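Local coordinates for protein periplasmic beta-glucosidase (Pseudomonas aeruginosa, PDB 6R5T) that probably hydrolyses terminal, non-reducing beta-D-glucosyl residues, releasing beta-D-glucose in the periplasm, as a member of glycoside hydrolase family 3, at residues K71-H76 and G325-P330; T146-L151 and R674-V679; L363-N368 and H557-K562; R380-G385 and D471-V476. The protein carries 1 engineered substitution. All blocks are in the same frame, centred on the assembly; numbering follows the deposited sequence.

Contact 1 (K71-H76 and G325-P330); sequences KIPLFH and GLFADP
P73 and P330 mark the closest passage of the two backbones, their CA atoms 5.8 Å apart. I72-H76 runs extended into the strand that holds H76, whereas G325-P330 is a compact turn: G325, with positive phi, ends the preceding helix in a Schellman motif, and the N of D329 bonds back to the O of G325 at 3.0 Å. Between the segments the contact is apolar. The P73 ring does most of the work, its three methylenes spread over P330, L326 and F327. CB touches CB of P330, CG sits 3.7 Å from CB of L326 and rests against that residue's carbonyl O, and CD lies 3.8 Å from CE1 of F327, the two side chains crossing at about a right angle, CD meeting the ring obliquely. I72 runs alongside F327; with CG1 beside the backbone N (chi1 -63°), CG2 is left anti to that N and reaches CZ of F327 at 4.1 Å. CD1 of L326 reaches both the O of L74, at 3.5 Å, and CB of F75. Helix 307-323 flanks the contact through K321, whose NZ donates to the P73 carbonyl, while helix 55-65 covers L74, and F75 packs on strand 48-50 of the barrel.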
loop_
_atom_site.group_PDB
_atom_site.type_symbol
_atom_site.label_atom_id
_atom_site.label_comp_id
_atom_site.label_asym_id
_atom_site.label_seq_id
_atom_site.Cartn_x
_atom_site.Cartn_y
_atom_site.Cartn_z
ATOM N N LYS A 71 -6.021 -36.477 -35.314
ATOM C CA LYS A 71 -4.588 -36.625 -34.979
ATOM C C LYS A 71 -3.956 -35.237 -34.805
ATOM O O LYS A 71 -2.839 -35.040 -35.249
ATOM C CB LYS A 71 -3.881 -37.464 -36.058
ATOM C CG LYS A 71 -4.583 -38.824 -36.221
ATOM C CD LYS A 71 -4.170 -39.664 -37.376
ATOM C CE LYS A 71 -4.984 -40.947 -37.445
ATOM N NZ LYS A 71 -6.388 -40.666 -37.808
ATOM N N ILE A 72 -4.669 -34.303 -34.183
ATOM C CA ILE A 72 -4.099 -32.945 -33.942
ATOM C C ILE A 72 -3.076 -33.104 -32.822
ATOM O O ILE A 72 -3.422 -33.560 -31.735
ATOM C CB ILE A 72 -5.207 -31.933 -33.592
ATOM C CG1 ILE A 72 -6.191 -31.744 -34.758
ATOM C CG2 ILE A 72 -4.581 -30.618 -33.178
ATOM C CD1 ILE A 72 -7.389 -30.947 -34.414
ATOM N N PRO A 73 -1.809 -32.697 -33.051
ATOM C CA PRO A 73 -0.768 -32.880 -32.049
ATOM C C PRO A 73 -0.982 -31.990 -30.813
ATOM O O PRO A 73 -1.622 -30.935 -30.910
ATOM C CB PRO A 73 0.506 -32.435 -32.716
ATOM C CG PRO A 73 0.042 -31.452 -33.717
ATOM C CD PRO A 73 -1.284 -32.016 -34.237
ATOM N N LEU A 74 -0.501 -32.492 -29.696
ATOM C CA LEU A 74 -0.457 -31.696 -28.443
ATOM C C LEU A 74 0.689 -30.717 -28.560
ATOM O O LEU A 74 1.661 -30.982 -29.282
ATOM C CB LEU A 74 -0.186 -32.650 -27.276
ATOM C CG LEU A 74 -1.266 -33.689 -27.058
ATOM C CD1 LEU A 74 -0.716 -34.806 -26.210
ATOM C CD2 LEU A 74 -2.496 -33.076 -26.425
ATOM N N PHE A 75 0.600 -29.647 -27.770
ATOM C CA PHE A 75 1.843 -28.996 -27.298
ATOM C C PHE A 75 2.026 -29.277 -25.802
ATOM O O PHE A 75 1.065 -29.572 -25.072
ATOM C CB PHE A 75 1.908 -27.515 -27.677
ATOM C CG PHE A 75 1.025 -26.583 -26.902
ATOM C CD1 PHE A 75 1.333 -26.199 -25.611
ATOM C CD2 PHE A 75 -0.073 -25.994 -27.495
ATOM C CE1 PHE A 75 0.537 -25.279 -24.934
ATOM C CE2 PHE A 75 -0.885 -25.099 -26.822
ATOM C CZ PHE A 75 -0.581 -24.737 -25.534
ATOM N N HIS A 76 3.273 -29.165 -25.372
ATOM C CA HIS A 76 3.698 -29.458 -23.981
ATOM C C HIS A 76 4.365 -28.225 -23.396
ATOM O O HIS A 76 5.305 -27.697 -24.029
ATOM C CB HIS A 76 4.647 -30.671 -23.928
ATOM C CG HIS A 76 3.930 -31.957 -24.109
ATOM N ND1 HIS A 76 3.569 -32.401 -25.378
ATOM C CD2 HIS A 76 3.472 -32.880 -23.215
ATOM C CE1 HIS A 76 2.897 -33.538 -25.210
ATOM N NE2 HIS A 76 2.846 -33.863 -23.929
ATOM N N GLY A 325 5.537 -25.741 -35.387
ATOM C CA GLY A 325 5.962 -26.747 -36.376
ATOM C C GLY A 325 5.291 -28.084 -36.165
ATOM O O GLY A 325 5.741 -29.077 -36.764
ATOM N N LEU A 326 4.311 -28.176 -35.272
ATOM C CA LEU A 326 3.787 -29.474 -34.810
ATOM C C LEU A 326 2.893 -30.117 -35.874
ATOM O O LEU A 326 2.748 -31.322 -35.815
ATOM C CB LEU A 326 3.107 -29.312 -33.453
ATOM C CG LEU A 326 4.071 -28.920 -32.328
ATOM C CD1 LEU A 326 3.264 -28.463 -31.106
ATOM C CD2 LEU A 326 4.990 -30.071 -31.922
ATOM N N PHE A 327 2.320 -29.355 -36.773
ATOM C CA PHE A 327 1.550 -29.975 -37.893
ATOM C C PHE A 327 2.527 -30.528 -38.931
ATOM O O PHE A 327 2.183 -31.509 -39.591
ATOM C CB PHE A 327 0.574 -29.017 -38.530
ATOM C CG PHE A 327 -0.624 -28.739 -37.679
ATOM C CD1 PHE A 327 -1.562 -29.735 -37.474
ATOM C CD2 PHE A 327 -0.789 -27.530 -37.040
ATOM C CE1 PHE A 327 -2.673 -29.528 -36.676
ATOM C CE2 PHE A 327 -1.919 -27.302 -36.281
ATOM C CZ PHE A 327 -2.840 -28.306 -36.054
ATOM N N ALA A 328 3.733 -29.978 -39.037
ATOM C CA ALA A 328 4.744 -30.472 -40.005
ATOM C C ALA A 328 5.416 -31.721 -39.448
ATOM O O ALA A 328 5.667 -32.678 -40.197
ATOM C CB ALA A 328 5.720 -29.365 -40.311
ATOM N N ASP A 329 5.704 -31.743 -38.139
ATOM C CA ASP A 329 6.260 -32.927 -37.470
ATOM C C ASP A 329 5.986 -32.805 -35.983
ATOM O O ASP A 329 6.679 -32.051 -35.288
ATOM C CB ASP A 329 7.761 -33.071 -37.729
ATOM C CG ASP A 329 8.422 -34.263 -37.039
ATOM O OD1 ASP A 329 7.706 -35.143 -36.488
ATOM O OD2 ASP A 329 9.673 -34.278 -37.035
ATOM N N PRO A 330 5.034 -33.601 -35.472
ATOM C CA PRO A 330 4.676 -33.599 -34.056
ATOM C C PRO A 330 5.841 -34.043 -33.170
ATOM O O PRO A 330 5.768 -33.829 -31.926
ATOM C CB PRO A 330 3.497 -34.551 -33.908
ATOM C CG PRO A 330 3.256 -35.148 -35.272
ATOM C CD PRO A 330 4.188 -34.511 -36.264
#

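Contact 2 (T146-L151 and R674-V679); sequences TYLTSL and RGFRKV
The Y147 ring lays one face on the backbone of R674 and G675 and turns an edge to F676. Over that face, CA of R674 lies 4.1 Å from the ring centroid and 13° off the normal, a CH-pi contact, while C of R674 is displaced toward the rim. In the ring plane, CE1 of Y147 approaches CE2 of F676 at 4.0 Å. The F676 ring receives two leucines obliquely: CD1 of L148 comes within 3.7 Å of CE2, and CD1 of L151 within 3.8 Å of CZ. L151 and F676 approach from opposite directions, whereas L148 crosses the phenylalanine at about a right angle. F676 reaches this cluster because its CG stands between backbone N and carbonyl carbon (chi1 60°), which swings the ring off the strand toward the helix; W98 meets the same ring edge-to-face. At the tyrosine's polar end, a water bonded to OH at 3.2 Å accepts from N of F676, also at 3.2 Å, bridging helix to strand. R674 meets the tyrosine with its backbone and, more loosely, with CD; its NE bonds to the O of D697. The segment axes approach to 8.9 Å at 67°, so the helix start crosses the strand steeply and offers Y147, L148 and L151 from one side, an i, i+1, i+4 pattern. R674 and G675 form a classic beta bulge opposite L657. The arrangement is an interdomain packing surface, joining the first turns of a helix in the family 3 N-terminal domain to the edge strand 672-681 of the fibronectin type III-like domain.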
loop_
_atom_site.group_PDB
_atom_site.type_symbol
_atom_site.label_atom_id
_atom_site.label_comp_id
_atom_site.label_asym_id
_atom_site.label_seq_id
_atom_site.Cartn_x
_atom_site.Cartn_y
_atom_site.Cartn_z
ATOM N N THR A 146 10.018 0.157 -15.017
ATOM C CA THR A 146 9.222 -0.141 -16.243
ATOM C C THR A 146 10.158 -0.249 -17.450
ATOM O O THR A 146 9.982 -1.139 -18.274
ATOM C CB THR A 146 8.171 0.933 -16.430
ATOM O OG1 THR A 146 7.358 0.993 -15.263
ATOM C CG2 THR A 146 7.361 0.667 -17.660
ATOM N N TYR A 147 11.098 0.682 -17.609
ATOM C CA TYR A 147 12.048 0.673 -18.736
ATOM C C TYR A 147 12.830 -0.635 -18.779
ATOM O O TYR A 147 12.904 -1.342 -19.840
ATOM C CB TYR A 147 12.898 1.936 -18.740
ATOM C CG TYR A 147 13.869 2.039 -19.867
ATOM C CD1 TYR A 147 15.124 1.498 -19.770
ATOM C CD2 TYR A 147 13.519 2.709 -21.016
ATOM C CE1 TYR A 147 16.016 1.527 -20.843
ATOM C CE2 TYR A 147 14.415 2.800 -22.069
ATOM C CZ TYR A 147 15.644 2.210 -21.994
ATOM O OH TYR A 147 16.427 2.459 -23.102
ATOM N N LEU A 148 13.487 -0.970 -17.685
ATOM C CA LEU A 148 14.368 -2.124 -17.650
ATOM C C LEU A 148 13.498 -3.390 -17.832
ATOM O O LEU A 148 13.912 -4.268 -18.610
ATOM C CB LEU A 148 15.123 -2.144 -16.329
ATOM C CG LEU A 148 16.048 -3.331 -16.170
ATOM C CD1 LEU A 148 17.090 -3.375 -17.296
ATOM C CD2 LEU A 148 16.739 -3.243 -14.831
ATOM N N THR A 149 12.391 -3.513 -17.096
ATOM C CA THR A 149 11.580 -4.734 -17.198
ATOM C C THR A 149 11.019 -4.879 -18.632
ATOM O O THR A 149 10.990 -6.031 -19.158
ATOM C CB THR A 149 10.471 -4.762 -16.160
ATOM O OG1 THR A 149 11.112 -4.847 -14.877
ATOM C CG2 THR A 149 9.498 -5.905 -16.372
ATOM N N SER A 150 10.633 -3.783 -19.258
ATOM C CA SER A 150 10.123 -3.806 -20.662
ATOM C C SER A 150 11.228 -4.306 -21.599
ATOM O O SER A 150 10.963 -5.162 -22.479
ATOM C CB SER A 150 9.574 -2.516 -21.086
ATOM O OG SER A 150 8.432 -2.207 -20.314
ATOM N N LEU A 151 12.430 -3.792 -21.438
ATOM C CA LEU A 151 13.551 -4.205 -22.292
ATOM C C LEU A 151 13.806 -5.703 -22.104
ATOM O O LEU A 151 13.915 -6.457 -23.106
ATOM C CB LEU A 151 14.771 -3.361 -21.898
ATOM C CG LEU A 151 16.020 -3.515 -22.749
ATOM C CD1 LEU A 151 16.957 -2.345 -22.452
ATOM C CD2 LEU A 151 16.793 -4.763 -22.459
ATOM N N ARG A 674 15.867 5.915 -18.510
ATOM C CA ARG A 674 15.660 5.997 -19.968
ATOM C C ARG A 674 16.892 5.497 -20.717
ATOM O O ARG A 674 16.864 5.520 -21.931
ATOM C CB ARG A 674 15.267 7.398 -20.438
ATOM C CG ARG A 674 13.850 7.794 -20.089
ATOM C CD ARG A 674 12.879 6.925 -20.818
ATOM N NE ARG A 674 11.510 7.329 -20.599
ATOM C CZ ARG A 674 10.685 6.787 -19.751
ATOM N NH1 ARG A 674 11.098 5.838 -18.926
ATOM N NH2 ARG A 674 9.415 7.189 -19.763
ATOM N N GLY A 675 17.911 4.975 -20.056
ATOM C CA GLY A 675 18.988 4.307 -20.769
ATOM C C GLY A 675 20.015 3.798 -19.801
ATOM O O GLY A 675 20.014 4.231 -18.627
ATOM N N PHE A 676 20.836 2.882 -20.256
ATOM C CA PHE A 676 21.946 2.419 -19.423
ATOM C C PHE A 676 23.000 1.767 -20.304
ATOM O O PHE A 676 22.700 1.396 -21.459
ATOM C CB PHE A 676 21.480 1.452 -18.339
ATOM C CG PHE A 676 20.810 0.204 -18.828
ATOM C CD1 PHE A 676 21.559 -0.915 -19.134
ATOM C CD2 PHE A 676 19.431 0.188 -18.995
ATOM C CE1 PHE A 676 20.911 -2.074 -19.538
ATOM C CE2 PHE A 676 18.791 -0.956 -19.457
ATOM C CZ PHE A 676 19.554 -2.074 -19.726
ATOM N N ARG A 677 24.199 1.703 -19.759
ATOM C CA ARG A 677 25.332 1.063 -20.481
ATOM C C ARG A 677 26.139 0.327 -19.435
ATOM O O ARG A 677 26.693 0.986 -18.532
ATOM C CB ARG A 677 26.221 2.065 -21.220
ATOM C CG ARG A 677 26.888 1.529 -22.492
ATOM C CD ARG A 677 25.890 1.435 -23.669
ATOM N NE ARG A 677 25.583 2.682 -24.393
ATOM C CZ ARG A 677 24.376 3.212 -24.583
ATOM N NH1 ARG A 677 23.262 2.664 -24.099
ATOM N NH2 ARG A 677 24.286 4.330 -25.283
ATOM N N LYS A 678 26.263 -0.974 -19.584
ATOM C CA LYS A 678 27.200 -1.709 -18.729
ATOM C C LYS A 678 28.535 -1.746 -19.457
ATOM O O LYS A 678 28.570 -2.160 -20.626
ATOM C CB LYS A 678 26.702 -3.105 -18.473
ATOM C CG LYS A 678 27.612 -3.857 -17.533
ATOM C CD LYS A 678 26.995 -5.123 -17.129
ATOM C CE LYS A 678 27.597 -5.782 -15.923
ATOM N NZ LYS A 678 27.154 -7.200 -16.065
ATOM N N VAL A 679 29.591 -1.399 -18.742
ATOM C CA VAL A 679 30.926 -1.220 -19.341
ATOM C C VAL A 679 31.938 -1.908 -18.465
ATOM O O VAL A 679 32.034 -1.558 -17.267
ATOM C CB VAL A 679 31.231 0.273 -19.510
ATOM C CG1 VAL A 679 32.553 0.454 -20.199
ATOM C CG2 VAL A 679 30.097 1.001 -20.237
HETATM O O HOH W 1 19.605 1.857 -23.013
#

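Contact 3 (L363-N368 and H557-K562); sequences LVLLKN and HNPSGK
P559, G561 and V364 bury the most surface in this contact, and each meets the partner segment differently. The P559 ring crosses the L365 side chain obliquely, its CG 3.8 Å from CB of L365 and 4.0 Å from CD2, so one ring corner rests on both the root and one branch end of the leucine. L365 carries CG anti to its backbone N (chi1 -177°), which, with chi2 62°, brings CD2 within reach of CG of P559. G561 brings its bare backbone against the strand's start, its CA 4.4 Å from CA of V364. V364 sets both methyls over one face of the G561-K562 peptide, CG1 lying 3.6 Å from the O of G561 and CG2 contacting C of G561 and N of K562. The direct polar link is weak: N of G561 donates to the O of L363 at 3.0 Å, with an N-H...O angle of only 129°. Two waters complete the join. One donates to the same L363 O at 2.7 Å and accepts from N of S560; the other accepts from N of L365 at 2.8 Å and donates to the O of G561. The L363 carbonyl therefore has two donors. NZ of K562 bonds to the carbonyls of G613 and L720. Strand 364-368 is an edge strand of the mixed sheet of the C-terminal domain, and helix 545-553 packs on L363 and P559. The chemistry implies a loop fastened to strand 364-368 by backbone groups and bridging waters rather than by sheet pairing, with P559 packed on L365 and V364 on the G561 peptide.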
loop_
_atom_site.group_PDB
_atom_site.type_symbol
_atom_site.label_atom_id
_atom_site.label_comp_id
_atom_site.label_asym_id
_atom_site.label_seq_id
_atom_site.Cartn_x
_atom_site.Cartn_y
_atom_site.Cartn_z
ATOM N N LEU A 363 25.639 -10.810 -8.986
ATOM C CA LEU A 363 25.994 -10.648 -7.559
ATOM C C LEU A 363 26.253 -9.176 -7.256
ATOM O O LEU A 363 26.906 -8.484 -8.086
ATOM C CB LEU A 363 27.233 -11.482 -7.234
ATOM C CG LEU A 363 27.101 -12.961 -7.580
ATOM C CD1 LEU A 363 28.399 -13.664 -7.226
ATOM C CD2 LEU A 363 25.927 -13.635 -6.926
ATOM N N VAL A 364 25.700 -8.682 -6.148
ATOM C CA VAL A 364 25.748 -7.233 -5.846
ATOM C C VAL A 364 26.556 -7.033 -4.585
ATOM O O VAL A 364 26.171 -7.529 -3.485
ATOM C CB VAL A 364 24.338 -6.587 -5.728
ATOM C CG1 VAL A 364 24.477 -5.103 -5.477
ATOM C CG2 VAL A 364 23.487 -6.824 -6.952
ATOM N N LEU A 365 27.641 -6.289 -4.694
ATOM C CA LEU A 365 28.411 -5.931 -3.486
ATOM C C LEU A 365 27.725 -4.754 -2.821
ATOM O O LEU A 365 27.631 -3.656 -3.407
ATOM C CB LEU A 365 29.853 -5.607 -3.907
ATOM C CG LEU A 365 30.784 -5.288 -2.745
ATOM C CD1 LEU A 365 30.932 -6.471 -1.800
ATOM C CD2 LEU A 365 32.147 -4.874 -3.284
ATOM N N LEU A 366 27.223 -4.940 -1.617
ATOM C CA LEU A 366 26.488 -3.889 -0.902
ATOM C C LEU A 366 27.386 -3.132 0.084
ATOM O O LEU A 366 27.036 -1.998 0.417
ATOM C CB LEU A 366 25.303 -4.512 -0.180
ATOM C CG LEU A 366 24.177 -5.033 -1.091
ATOM C CD1 LEU A 366 23.095 -5.666 -0.286
ATOM C CD2 LEU A 366 23.614 -3.902 -1.914
ATOM N N LYS A 367 28.439 -3.761 0.587
ATOM C CA LYS A 367 29.328 -3.132 1.595
ATOM C C LYS A 367 30.669 -3.845 1.543
ATOM O O LYS A 367 30.698 -5.041 1.351
ATOM C CB LYS A 367 28.772 -3.227 3.006
ATOM C CG LYS A 367 29.611 -2.526 4.073
ATOM C CD LYS A 367 29.070 -2.616 5.471
ATOM C CE LYS A 367 29.974 -1.834 6.424
ATOM N NZ LYS A 367 29.538 -1.930 7.832
ATOM N N ASN A 368 31.762 -3.096 1.702
ATOM C CA ASN A 368 33.096 -3.698 1.712
ATOM C C ASN A 368 34.020 -2.752 2.484
ATOM O O ASN A 368 34.668 -1.933 1.845
ATOM C CB ASN A 368 33.646 -3.926 0.321
ATOM C CG ASN A 368 34.909 -4.779 0.314
ATOM O OD1 ASN A 368 35.173 -5.521 1.257
ATOM N ND2 ASN A 368 35.667 -4.664 -0.748
ATOM N N HIS A 557 36.314 -12.578 -10.074
ATOM C CA HIS A 557 35.332 -11.717 -10.763
ATOM C C HIS A 557 35.150 -10.499 -9.861
ATOM O O HIS A 557 35.010 -10.696 -8.641
ATOM C CB HIS A 557 34.010 -12.451 -11.030
ATOM C CG HIS A 557 32.995 -11.573 -11.690
ATOM N ND1 HIS A 557 32.929 -11.435 -13.069
ATOM C CD2 HIS A 557 32.007 -10.796 -11.188
ATOM C CE1 HIS A 557 31.953 -10.593 -13.393
ATOM N NE2 HIS A 557 31.364 -10.165 -12.251
ATOM N N ASN A 558 35.211 -9.316 -10.425
ATOM C CA ASN A 558 34.952 -8.071 -9.687
ATOM C C ASN A 558 33.434 -7.860 -9.676
ATOM O O ASN A 558 32.840 -7.642 -10.707
ATOM C CB ASN A 558 35.673 -6.911 -10.351
ATOM C CG ASN A 558 35.708 -5.685 -9.509
ATOM O OD1 ASN A 558 34.932 -5.564 -8.562
ATOM N ND2 ASN A 558 36.531 -4.705 -9.908
ATOM N N PRO A 559 32.780 -7.808 -8.505
ATOM C CA PRO A 559 31.322 -7.658 -8.518
ATOM C C PRO A 559 30.864 -6.457 -9.359
ATOM O O PRO A 559 31.381 -5.324 -9.251
ATOM C CB PRO A 559 30.941 -7.533 -7.059
ATOM C CG PRO A 559 32.204 -7.499 -6.260
ATOM C CD PRO A 559 33.359 -7.864 -7.161
ATOM N N SER A 560 29.827 -6.705 -10.154
ATOM C CA SER A 560 29.319 -5.718 -11.140
ATOM C C SER A 560 27.796 -5.602 -11.055
ATOM O O SER A 560 27.230 -4.752 -11.791
ATOM C CB SER A 560 29.755 -6.056 -12.540
ATOM O OG SER A 560 29.431 -7.394 -12.861
ATOM N N GLY A 561 27.153 -6.374 -10.197
ATOM C CA GLY A 561 25.687 -6.346 -10.122
ATOM C C GLY A 561 25.227 -5.044 -9.504
ATOM O O GLY A 561 25.932 -4.439 -8.662
ATOM N N LYS A 562 24.042 -4.591 -9.922
ATOM C CA LYS A 562 23.396 -3.416 -9.327
ATOM C C LYS A 562 21.933 -3.711 -9.102
ATOM O O LYS A 562 21.291 -4.343 -9.942
ATOM C CB LYS A 562 23.623 -2.186 -10.223
ATOM C CG LYS A 562 25.060 -1.622 -10.049
ATOM C CD LYS A 562 25.298 -0.405 -10.816
ATOM C CE LYS A 562 26.673 0.192 -10.583
ATOM N NZ LYS A 562 26.735 0.927 -9.282
HETATM O O HOH W 2 28.868 -9.318 -9.811
HETATM O O HOH W 3 28.146 -5.050 -7.180
#

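Contact 4 (R380-G385 and D471-V476); sequences RIAVIG and DLVVAV
The carbonyl O of R380 accepts from N of D471 at 2.8 Å, and the aspartate answers with its side chain: OD2 takes the N-H of R380 at 2.9 Å, along a nearly straight bond of 162°. That N-H arrives from above the carboxylate plane, 37° out of it. With CG anti to its carbonyl carbon (chi1 -63°), D471 holds its carboxylate beside the first strand residue; the R380 guanidinium instead pairs with D469. Further along, N of A382 donates to the O of L472, and N of V474 to the O of A382 at 2.8 Å. The ladder continues with N of I384 to the O of V474 and N of V476 to the O of I384, the alternation of a parallel pair. On the face of I381, L472 and V474, CG2 of I381 meets CG2 of V474 at 3.8 Å and CD1 of L472 at 4.1 Å. On the other face, CD1 of I384 touches CG1 of V473. Within the mixed sheet of the C-terminal domain, strand 423-427 continues beyond 380-384 and strand 513-518 beyond 472-478; helix 497-508 covers the I384 and V473 face, and helix 410-418 packs on V383 and V476.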
loop_
_atom_site.group_PDB
_atom_site.type_symbol
_atom_site.label_atom_id
_atom_site.label_comp_id
_atom_site.label_asym_id
_atom_site.label_seq_id
_atom_site.Cartn_x
_atom_site.Cartn_y
_atom_site.Cartn_z
ATOM N N ARG A 380 42.441 -19.779 7.669
ATOM C CA ARG A 380 41.316 -20.553 8.234
ATOM C C ARG A 380 40.054 -19.711 8.079
ATOM O O ARG A 380 39.987 -18.615 8.668
ATOM C CB ARG A 380 41.594 -20.862 9.706
ATOM C CG ARG A 380 42.762 -21.823 9.880
ATOM C CD ARG A 380 43.149 -21.971 11.333
ATOM N NE ARG A 380 42.240 -22.824 12.082
ATOM C CZ ARG A 380 42.179 -24.158 11.974
ATOM N NH1 ARG A 380 42.965 -24.797 11.123
ATOM N NH2 ARG A 380 41.328 -24.867 12.698
ATOM N N ILE A 381 39.087 -20.243 7.338
ATOM C CA ILE A 381 37.838 -19.494 7.034
ATOM C C ILE A 381 36.691 -20.272 7.682
ATOM O O ILE A 381 36.485 -21.419 7.289
ATOM C CB ILE A 381 37.662 -19.329 5.510
ATOM C CG1 ILE A 381 38.818 -18.552 4.866
ATOM C CG2 ILE A 381 36.301 -18.687 5.187
ATOM C CD1 ILE A 381 38.891 -18.643 3.368
ATOM N N ALA A 382 35.971 -19.662 8.608
ATOM C CA ALA A 382 34.742 -20.280 9.171
ATOM C C ALA A 382 33.579 -19.988 8.207
ATOM O O ALA A 382 33.391 -18.827 7.826
ATOM C CB ALA A 382 34.444 -19.784 10.547
ATOM N N VAL A 383 32.876 -21.031 7.777
ATOM C CA VAL A 383 31.715 -20.905 6.857
ATOM C C VAL A 383 30.501 -21.292 7.693
ATOM O O VAL A 383 30.375 -22.457 8.133
ATOM C CB VAL A 383 31.883 -21.765 5.605
ATOM C CG1 VAL A 383 30.677 -21.603 4.700
ATOM C CG2 VAL A 383 33.180 -21.457 4.902
ATOM N N ILE A 384 29.642 -20.331 7.970
ATOM C CA ILE A 384 28.628 -20.473 9.018
ATOM C C ILE A 384 27.266 -20.026 8.496
ATOM O O ILE A 384 27.200 -18.980 7.863
ATOM C CB ILE A 384 29.025 -19.704 10.308
ATOM C CG1 ILE A 384 30.324 -20.303 10.886
ATOM C CG2 ILE A 384 27.921 -19.701 11.311
ATOM C CD1 ILE A 384 30.901 -19.508 12.022
ATOM N N GLY A 385 26.226 -20.786 8.835
ATOM C CA GLY A 385 24.841 -20.358 8.575
ATOM C C GLY A 385 24.038 -21.426 7.856
ATOM O O GLY A 385 24.605 -22.312 7.206
ATOM N N ASP A 471 40.289 -17.248 11.091
ATOM C CA ASP A 471 40.810 -15.900 10.808
ATOM C C ASP A 471 39.640 -14.975 10.442
ATOM O O ASP A 471 39.762 -13.769 10.623
ATOM C CB ASP A 471 41.816 -15.944 9.676
ATOM C CG ASP A 471 43.037 -16.783 10.019
ATOM O OD1 ASP A 471 43.482 -16.698 11.163
ATOM O OD2 ASP A 471 43.460 -17.565 9.176
ATOM N N LEU A 472 38.575 -15.519 9.862
ATOM C CA LEU A 472 37.453 -14.657 9.450
ATOM C C LEU A 472 36.236 -15.546 9.248
ATOM O O LEU A 472 36.388 -16.790 9.201
ATOM C CB LEU A 472 37.786 -13.888 8.177
ATOM C CG LEU A 472 37.987 -14.696 6.910
ATOM C CD1 LEU A 472 36.702 -14.740 6.074
ATOM C CD2 LEU A 472 39.128 -14.070 6.116
ATOM N N VAL A 473 35.086 -14.902 9.194
ATOM C CA VAL A 473 33.789 -15.627 9.122
ATOM C C VAL A 473 33.068 -15.242 7.849
ATOM O O VAL A 473 32.901 -14.031 7.606
ATOM C CB VAL A 473 32.914 -15.301 10.328
ATOM C CG1 VAL A 473 31.540 -15.911 10.180
ATOM C CG2 VAL A 473 33.571 -15.730 11.642
ATOM N N VAL A 474 32.705 -16.248 7.074
ATOM C CA VAL A 474 31.765 -16.081 5.926
ATOM C C VAL A 474 30.421 -16.601 6.423
ATOM O O VAL A 474 30.263 -17.829 6.571
ATOM C CB VAL A 474 32.259 -16.801 4.674
ATOM C CG1 VAL A 474 31.259 -16.718 3.525
ATOM C CG2 VAL A 474 33.574 -16.198 4.216
ATOM N N ALA A 475 29.485 -15.705 6.702
ATOM C CA ALA A 475 28.156 -16.072 7.204
ATOM C C ALA A 475 27.211 -16.122 6.000
ATOM O O ALA A 475 27.072 -15.113 5.300
ATOM C CB ALA A 475 27.679 -15.101 8.235
ATOM N N VAL A 476 26.608 -17.255 5.748
ATOM C CA VAL A 476 25.733 -17.499 4.586
ATOM C C VAL A 476 24.318 -17.583 5.165
ATOM O O VAL A 476 23.929 -18.574 5.772
ATOM C CB VAL A 476 26.116 -18.736 3.752
ATOM C CG1 VAL A 476 25.371 -18.705 2.428
ATOM C CG2 VAL A 476 27.614 -18.829 3.532
#

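In the fold
Contacts 3 and 4 each reach the same mixed sheet, contact 3 through edge strand 364-368 alone; strand 380-384 lies four places further across, the contact centres 19 Å apart and the nearest atoms about 11 Å. Contact 2 touches contact 3 where CE of K678 packs 3.9 Å from OG of S560, so the fibronectin type III-like strand meets both the N-terminal helix and the C-terminal-domain loop. Contact 1 stands alone, its centre 38 Å from contact 2 and 54 Å from contact 4. It lies away from the sugar pocket, the F75 side chain being about 11 Å from a bound glucose. The R674 side chain of contact 2 lies about 12 Å from the magnesium ion.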